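Local coordinates for acyl-CoA dehydrogenase family protein (Porphyromonas gingivalis, PDB 2OKU) that probably oxidises acyl-CoA thioesters with the help of FAD, this chain being the all-helical C-terminal domain of the enzyme, at residues E30-M41 against R92-Q103. Residues are numbered along the deposited sequence; the frame is centred on the assembly and turned at random.
Sequences ELQPMKEALARM and RQSAEVYLRYGQ
Two helices of the C-terminal helical bundle, running the same way at 21°, meet here by knobs-into-holes packing: Leu-99 is the knob, and Met-34, Ala-37, Leu-38 and Met-41 form the hole. The fork of Leu-99 divides between them: CD1 lies 3.7 Å from Met-41 SE and also meets Leu-38 CD2, while CD2 rests 4.0 Å from Ala-37 CB, whose small methyl lets the leucine come close to the helix. The axes come within 11.1 Å, and the long, unbranched methionines (present as selenomethionine) reach across much of that gap. Met-34, fully extended with CG anti to its backbone N (chi1 -179°), lays SE and CE against Ala-95 CB. Met-41 instead bends at its last torsion (chi3 70°), bringing CE to 3.5 Å from Gly-102 C, close against backbone that carries no side chain.

Polar groups border this apolar seam. Arg-92 NH1 forms a salt bridge with Glu-96 OE2 (3.0 Å) at the guanidinium edge, while Glu-30 CB lies over one face, toward its rim, and Asp-89 pairs with NE. One water joins Glu-30 O to Met-34 N and reaches Glu-96 OE2 by a weak bond; another links Ala-37 O with Gln-103 NE2.

Beside the pair runs helix 58-87, touched by Leu-31 and Leu-38, whereas Tyr-98 and Tyr-101 pack against the second subunit.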
ATOM      1  N   GLU A  30      -1.735  19.930   1.204  1.00 23.50           N
ATOM      2  CA  GLU A  30      -2.748  18.892   1.367  1.00 24.16           C
ATOM      3  C   GLU A  30      -2.176  17.517   1.681  1.00 23.67           C
ATOM      4  O   GLU A  30      -2.853  16.698   2.297  1.00 22.53           O
ATOM      5  CB  GLU A  30      -3.632  18.813   0.127  1.00 24.99           C
ATOM      6  CG  GLU A  30      -2.891  18.478  -1.160  1.00 28.31           C
ATOM      7  CD  GLU A  30      -3.335  19.324  -2.343  1.00 33.11           C
ATOM      8  OE1 GLU A  30      -4.136  20.257  -2.129  1.00 36.14           O
ATOM      9  OE2 GLU A  30      -2.870  19.063  -3.477  1.00 34.38           O
ATOM     10  N   LEU A  31      -0.927  17.280   1.274  1.00 23.11           N
ATOM     11  CA  LEU A  31      -0.262  15.992   1.516  1.00 23.61           C
ATOM     12  C   LEU A  31       0.738  16.070   2.687  1.00 23.11           C
ATOM     13  O   LEU A  31       1.291  15.047   3.145  1.00 23.21           O
ATOM     14  CB  LEU A  31       0.423  15.566   0.203  1.00 23.99           C
ATOM     15  CG  LEU A  31       0.510  14.105  -0.160  1.00 26.03           C
ATOM     16  CD1 LEU A  31      -0.829  13.359   0.018  1.00 25.48           C
ATOM     17  CD2 LEU A  31       1.092  13.957  -1.601  1.00 24.37           C
ATOM     18  N   GLN A  32       0.977  17.276   3.186  1.00 22.64           N
ATOM     19  CA  GLN A  32       1.931  17.471   4.262  1.00 22.59           C
ATOM     20  C   GLN A  32       1.583  16.660   5.534  1.00 22.45           C
ATOM     21  O   GLN A  32       2.463  16.065   6.140  1.00 21.23           O
ATOM     22  CB  GLN A  32       2.120  18.964   4.556  1.00 22.80           C
ATOM     23  CG  GLN A  32       3.190  19.302   5.594  1.00 24.24           C
ATOM     24  CD  GLN A  32       4.604  18.901   5.175  1.00 25.79           C
ATOM     25  OE1 GLN A  32       4.943  18.957   4.002  1.00 25.57           O
ATOM     26  NE2 GLN A  32       5.431  18.504   6.144  1.00 28.00           N
ATOM     27  N   PRO A  33       0.300  16.638   5.948  1.00 22.65           N
ATOM     28  CA  PRO A  33      -0.015  15.791   7.109  1.00 22.12           C
ATOM     29  C   PRO A  33       0.337  14.322   6.894  1.00 22.01           C
ATOM     30  O   PRO A  33       0.878  13.682   7.811  1.00 20.08           O
ATOM     31  CB  PRO A  33      -1.529  16.000   7.302  1.00 21.90           C
ATOM     32  CG  PRO A  33      -1.767  17.401   6.743  1.00 23.32           C
ATOM     33  CD  PRO A  33      -0.878  17.408   5.503  1.00 22.70           C
HETATM   34  N   MSE A  34       0.086  13.800   5.695  1.00 22.92           N
HETATM   35  CA  MSE A  34       0.447  12.433   5.411  1.00 24.14           C
HETATM   36  C   MSE A  34       1.957  12.240   5.486  1.00 22.08           C
HETATM   37  O   MSE A  34       2.413  11.254   6.043  1.00 20.14           O
HETATM   38  CB  MSE A  34      -0.065  11.944   4.054  1.00 23.83           C
HETATM   39  CG  MSE A  34       0.310  10.493   3.805  1.00 24.61           C
HETATM   40 SE   MSE A  34      -0.628   9.806   2.192  1.00 37.23          SE
HETATM   41  CE  MSE A  34      -0.126   7.890   2.417  1.00 26.65           C
ATOM     42  N   LYS A  35       2.724  13.184   4.943  1.00 22.01           N
ATOM     43  CA  LYS A  35       4.177  13.112   5.012  1.00 22.48           C
ATOM     44  C   LYS A  35       4.683  13.051   6.477  1.00 21.99           C
ATOM     45  O   LYS A  35       5.564  12.243   6.819  1.00 20.80           O
ATOM     46  CB  LYS A  35       4.787  14.287   4.248  1.00 22.82           C
ATOM     47  CG  LYS A  35       6.271  14.323   4.247  1.00 23.99           C
ATOM     48  CD  LYS A  35       6.763  15.385   3.260  1.00 23.94           C
ATOM     49  CE  LYS A  35       8.208  15.532   3.317  1.00 25.27           C
ATOM     50  NZ  LYS A  35       8.681  16.723   2.555  1.00 22.55           N
ATOM     51  N   GLU A  36       4.100  13.877   7.342  1.00 21.05           N
ATOM     52  CA  GLU A  36       4.458  13.902   8.750  1.00 21.50           C
ATOM     53  C   GLU A  36       4.034  12.611   9.473  1.00 20.58           C
ATOM     54  O   GLU A  36       4.789  12.092  10.301  1.00 19.98           O
ATOM     55  CB  GLU A  36       3.871  15.144   9.434  1.00 21.71           C
ATOM     56  CG  GLU A  36       4.528  16.426   8.898  1.00 22.34           C
ATOM     57  CD  GLU A  36       3.861  17.729   9.348  1.00 25.07           C
ATOM     58  OE1 GLU A  36       2.843  17.684  10.076  1.00 29.20           O
ATOM     59  OE2 GLU A  36       4.373  18.805   8.951  1.00 26.72           O
ATOM     60  N   ALA A  37       2.860  12.090   9.148  1.00 20.21           N
ATOM     61  CA  ALA A  37       2.411  10.801   9.725  1.00 20.02           C
ATOM     62  C   ALA A  37       3.345   9.648   9.327  1.00 19.68           C
ATOM     63  O   ALA A  37       3.672   8.790  10.144  1.00 19.15           O
ATOM     64  CB  ALA A  37       0.985  10.490   9.285  1.00 20.27           C
ATOM     65  N   LEU A  38       3.784   9.646   8.065  1.00 20.21           N
ATOM     66  CA  LEU A  38       4.716   8.633   7.587  1.00 20.01           C
ATOM     67  C   LEU A  38       6.068   8.728   8.272  1.00 20.49           C
ATOM     68  O   LEU A  38       6.695   7.716   8.508  1.00 20.03           O
ATOM     69  CB  LEU A  38       4.898   8.732   6.078  1.00 20.41           C
ATOM     70  CG  LEU A  38       3.671   8.271   5.294  1.00 20.64           C
ATOM     71  CD1 LEU A  38       3.785   8.749   3.852  1.00 19.28           C
ATOM     72  CD2 LEU A  38       3.512   6.773   5.376  1.00 20.20           C
ATOM     73  N   ALA A  39       6.520   9.947   8.574  1.00 20.21           N
ATOM     74  CA  ALA A  39       7.762  10.142   9.334  1.00 20.30           C
ATOM     75  C   ALA A  39       7.638   9.494  10.724  1.00 20.51           C
ATOM     76  O   ALA A  39       8.546   8.784  11.161  1.00 19.68           O
ATOM     77  CB  ALA A  39       8.100  11.637   9.442  1.00 20.12           C
ATOM     78  N   ARG A  40       6.496   9.702  11.388  1.00 20.38           N
ATOM     79  CA  ARG A  40       6.240   9.077  12.688  1.00 21.71           C
ATOM     80  C   ARG A  40       6.218   7.544  12.579  1.00 20.08           C
ATOM     81  O   ARG A  40       6.775   6.861  13.445  1.00 18.05           O
ATOM     82  CB  ARG A  40       4.944   9.598  13.337  1.00 21.19           C
ATOM     83  CG  ARG A  40       5.080  11.040  13.856  1.00 24.96           C
ATOM     84  CD  ARG A  40       3.789  11.603  14.506  1.00 29.22           C
ATOM     85  NE  ARG A  40       3.210  10.718  15.522  1.00 35.84           N
ATOM     86  CZ  ARG A  40       3.514  10.697  16.832  1.00 38.54           C
ATOM     87  NH1 ARG A  40       4.438  11.512  17.365  1.00 39.31           N
ATOM     88  NH2 ARG A  40       2.886   9.827  17.627  1.00 37.94           N
HETATM   89  N   MSE A  41       5.579   7.009  11.537  1.00 20.49           N
HETATM   90  CA  MSE A  41       5.586   5.534  11.307  1.00 21.63           C
HETATM   91  C   MSE A  41       7.009   4.988  11.091  1.00 21.07           C
HETATM   92  O   MSE A  41       7.334   3.870  11.521  1.00 20.37           O
HETATM   93  CB  MSE A  41       4.715   5.151  10.108  1.00 21.32           C
HETATM   94  CG  MSE A  41       3.249   5.407  10.329  1.00 21.86           C
HETATM   95 SE   MSE A  41       2.223   5.092   8.715  1.00 30.82          SE
HETATM   96  CE  MSE A  41       2.419   3.147   8.671  1.00 20.14           C
ATOM     97  N   ARG A  92      -5.260  11.057  -3.361  1.00 24.17           N
ATOM     98  CA  ARG A  92      -4.972  11.443  -1.985  1.00 24.39           C
ATOM     99  C   ARG A  92      -5.923  10.807  -0.963  1.00 24.14           C
ATOM    100  O   ARG A  92      -5.456  10.265   0.041  1.00 23.53           O
ATOM    101  CB  ARG A  92      -4.983  12.961  -1.821  1.00 24.62           C
ATOM    102  CG  ARG A  92      -4.712  13.388  -0.379  1.00 24.82           C
ATOM    103  CD  ARG A  92      -4.389  14.845  -0.276  1.00 25.84           C
ATOM    104  NE  ARG A  92      -5.473  15.724  -0.701  1.00 26.58           N
ATOM    105  CZ  ARG A  92      -6.468  16.146   0.081  1.00 28.82           C
ATOM    106  NH1 ARG A  92      -6.604  15.730   1.327  1.00 30.14           N
ATOM    107  NH2 ARG A  92      -7.351  16.989  -0.396  1.00 27.94           N
ATOM    108  N   GLN A  93      -7.231  10.863  -1.207  1.00 24.42           N
ATOM    109  CA  GLN A  93      -8.213  10.291  -0.250  1.00 25.93           C
ATOM    110  C   GLN A  93      -7.956   8.786  -0.039  1.00 24.45           C
ATOM    111  O   GLN A  93      -7.914   8.300   1.094  1.00 23.57           O
ATOM    112  CB  GLN A  93      -9.648  10.541  -0.729  1.00 25.91           C
ATOM    113  CG  GLN A  93     -10.730   9.954   0.143  1.00 29.41           C
ATOM    114  CD  GLN A  93     -12.092  10.595  -0.081  1.00 32.45           C
ATOM    115  OE1 GLN A  93     -12.350  11.191  -1.141  1.00 42.79           O
ATOM    116  NE2 GLN A  93     -12.981  10.483   0.922  1.00 41.33           N
ATOM    117  N   SER A  94      -7.736   8.073  -1.133  1.00 23.53           N
ATOM    118  CA  SER A  94      -7.446   6.647  -1.061  1.00 24.47           C
ATOM    119  C   SER A  94      -6.148   6.398  -0.288  1.00 23.69           C
ATOM    120  O   SER A  94      -6.082   5.492   0.555  1.00 24.06           O
ATOM    121  CB  SER A  94      -7.307   6.039  -2.461  1.00 24.62           C
ATOM    122  OG  SER A  94      -8.535   6.103  -3.173  1.00 27.72           O
ATOM    123  N   ALA A  95      -5.120   7.193  -0.585  1.00 23.63           N
ATOM    124  CA  ALA A  95      -3.834   7.057   0.094  1.00 23.21           C
ATOM    125  C   ALA A  95      -3.985   7.279   1.600  1.00 23.57           C
ATOM    126  O   ALA A  95      -3.361   6.591   2.402  1.00 22.42           O
ATOM    127  CB  ALA A  95      -2.792   8.025  -0.492  1.00 22.32           C
ATOM    128  N   GLU A  96      -4.803   8.257   1.964  1.00 23.25           N
ATOM    129  CA  GLU A  96      -5.055   8.555   3.358  1.00 25.65           C
ATOM    130  C   GLU A  96      -5.726   7.358   4.061  1.00 24.40           C
ATOM    131  O   GLU A  96      -5.398   7.058   5.194  1.00 23.80           O
ATOM    132  CB  GLU A  96      -5.877   9.842   3.502  1.00 25.74           C
ATOM    133  CG  GLU A  96      -5.048  11.100   3.211  1.00 28.43           C
ATOM    134  CD  GLU A  96      -5.883  12.377   3.193  1.00 31.29           C
ATOM    135  OE1 GLU A  96      -7.090  12.322   3.556  1.00 41.05           O
ATOM    136  OE2 GLU A  96      -5.342  13.444   2.833  1.00 37.52           O
ATOM    137  N   VAL A  97      -6.643   6.669   3.387  1.00 23.88           N
ATOM    138  CA  VAL A  97      -7.244   5.482   3.999  1.00 24.19           C
ATOM    139  C   VAL A  97      -6.225   4.330   4.155  1.00 23.38           C
ATOM    140  O   VAL A  97      -6.196   3.659   5.205  1.00 22.82           O
ATOM    141  CB  VAL A  97      -8.515   5.053   3.241  1.00 24.62           C
ATOM    142  CG1 VAL A  97      -9.078   3.733   3.823  1.00 25.18           C
ATOM    143  CG2 VAL A  97      -9.562   6.180   3.339  1.00 25.77           C
ATOM    144  N   TYR A  98      -5.382   4.098   3.138  1.00 21.80           N
ATOM    145  CA  TYR A  98      -4.298   3.130   3.259  1.00 22.58           C
ATOM    146  C   TYR A  98      -3.353   3.509   4.414  1.00 21.79           C
ATOM    147  O   TYR A  98      -2.877   2.637   5.102  1.00 22.28           O
ATOM    148  CB  TYR A  98      -3.499   2.961   1.958  1.00 22.67           C
ATOM    149  CG  TYR A  98      -4.087   1.942   0.967  1.00 22.71           C
ATOM    150  CD1 TYR A  98      -5.288   2.199   0.282  1.00 23.98           C
ATOM    151  CD2 TYR A  98      -3.464   0.721   0.753  1.00 24.74           C
ATOM    152  CE1 TYR A  98      -5.813   1.280  -0.602  1.00 24.28           C
ATOM    153  CE2 TYR A  98      -3.985  -0.200  -0.120  1.00 23.85           C
ATOM    154  CZ  TYR A  98      -5.148   0.083  -0.809  1.00 23.92           C
ATOM    155  OH  TYR A  98      -5.653  -0.872  -1.658  1.00 24.25           O
ATOM    156  N   LEU A  99      -3.097   4.806   4.616  1.00 22.32           N
ATOM    157  CA  LEU A  99      -2.301   5.272   5.778  1.00 21.76           C
ATOM    158  C   LEU A  99      -2.880   4.767   7.111  1.00 20.55           C
ATOM    159  O   LEU A  99      -2.142   4.329   7.976  1.00 19.89           O
ATOM    160  CB  LEU A  99      -2.218   6.801   5.796  1.00 22.01           C
ATOM    161  CG  LEU A  99      -1.592   7.473   7.044  1.00 23.07           C
ATOM    162  CD1 LEU A  99      -0.088   7.321   6.975  1.00 25.60           C
ATOM    163  CD2 LEU A  99      -1.959   8.964   7.134  1.00 24.62           C
ATOM    164  N   ARG A 100      -4.208   4.813   7.237  0.50 20.17           N
ATOM    165  CA  ARG A 100      -4.899   4.385   8.457  0.50 20.58           C
ATOM    166  C   ARG A 100      -4.691   2.905   8.684  0.50 20.36           C
ATOM    167  O   ARG A 100      -4.444   2.478   9.796  0.50 20.46           O
ATOM    168  CB  ARG A 100      -6.404   4.672   8.365  0.50 20.34           C
ATOM    169  CG  ARG A 100      -6.747   6.135   8.106  0.50 20.57           C
ATOM    170  CD  ARG A 100      -5.939   7.042   9.009  0.50 20.31           C
ATOM    171  NE  ARG A 100      -5.995   8.441   8.619  0.50 21.08           N
ATOM    172  CZ  ARG A 100      -5.258   9.385   9.186  0.50 20.24           C
ATOM    173  NH1 ARG A 100      -4.406   9.080  10.158  0.50 18.07           N
ATOM    174  NH2 ARG A 100      -5.363  10.633   8.771  0.50 22.55           N
ATOM    175  N   TYR A 101      -4.797   2.147   7.603  1.00 20.78           N
ATOM    176  CA  TYR A 101      -4.534   0.716   7.620  1.00 20.71           C
ATOM    177  C   TYR A 101      -3.119   0.433   8.112  1.00 19.21           C
ATOM    178  O   TYR A 101      -2.931  -0.354   9.028  1.00 19.92           O
ATOM    179  CB  TYR A 101      -4.731   0.140   6.237  1.00 21.94           C
ATOM    180  CG  TYR A 101      -4.446  -1.338   6.121  1.00 21.75           C
ATOM    181  CD1 TYR A 101      -5.365  -2.282   6.541  1.00 25.41           C
ATOM    182  CD2 TYR A 101      -3.245  -1.783   5.614  1.00 24.49           C
ATOM    183  CE1 TYR A 101      -5.084  -3.662   6.436  1.00 24.93           C
ATOM    184  CE2 TYR A 101      -2.952  -3.124   5.522  1.00 24.68           C
ATOM    185  CZ  TYR A 101      -3.871  -4.064   5.915  1.00 25.61           C
ATOM    186  OH  TYR A 101      -3.539  -5.413   5.783  1.00 26.26           O
ATOM    187  N   GLY A 102      -2.139   1.114   7.519  1.00 18.94           N
ATOM    188  CA  GLY A 102      -0.756   0.952   7.915  1.00 18.72           C
ATOM    189  C   GLY A 102      -0.548   1.334   9.364  1.00 18.11           C
ATOM    190  O   GLY A 102       0.154   0.656  10.094  1.00 18.61           O
ATOM    191  N   GLN A 103      -1.179   2.421   9.802  1.00 18.11           N
ATOM    192  CA  GLN A 103      -1.061   2.837  11.206  1.00 18.66           C
ATOM    193  C   GLN A 103      -1.661   1.792  12.159  1.00 18.11           C
ATOM    194  O   GLN A 103      -1.059   1.459  13.160  1.00 18.35           O
ATOM    195  CB  GLN A 103      -1.747   4.188  11.436  1.00 18.25           C
ATOM    196  CG  GLN A 103      -1.003   5.360  10.843  1.00 19.80           C
ATOM    197  CD  GLN A 103      -1.777   6.663  10.909  1.00 20.82           C
ATOM    198  OE1 GLN A 103      -3.012   6.682  10.845  1.00 23.15           O
ATOM    199  NE2 GLN A 103      -1.055   7.761  11.032  1.00 23.84           N
TER
HETATM  200  O   HOH W   1      -2.383  14.565   3.793  1.00 28.33           O
HETATM  201  O   HOH W   2      -6.732  18.475  -2.881  1.00 36.54           O
HETATM  202  O   HOH W   3       1.738   8.211  12.053  1.00 21.17           O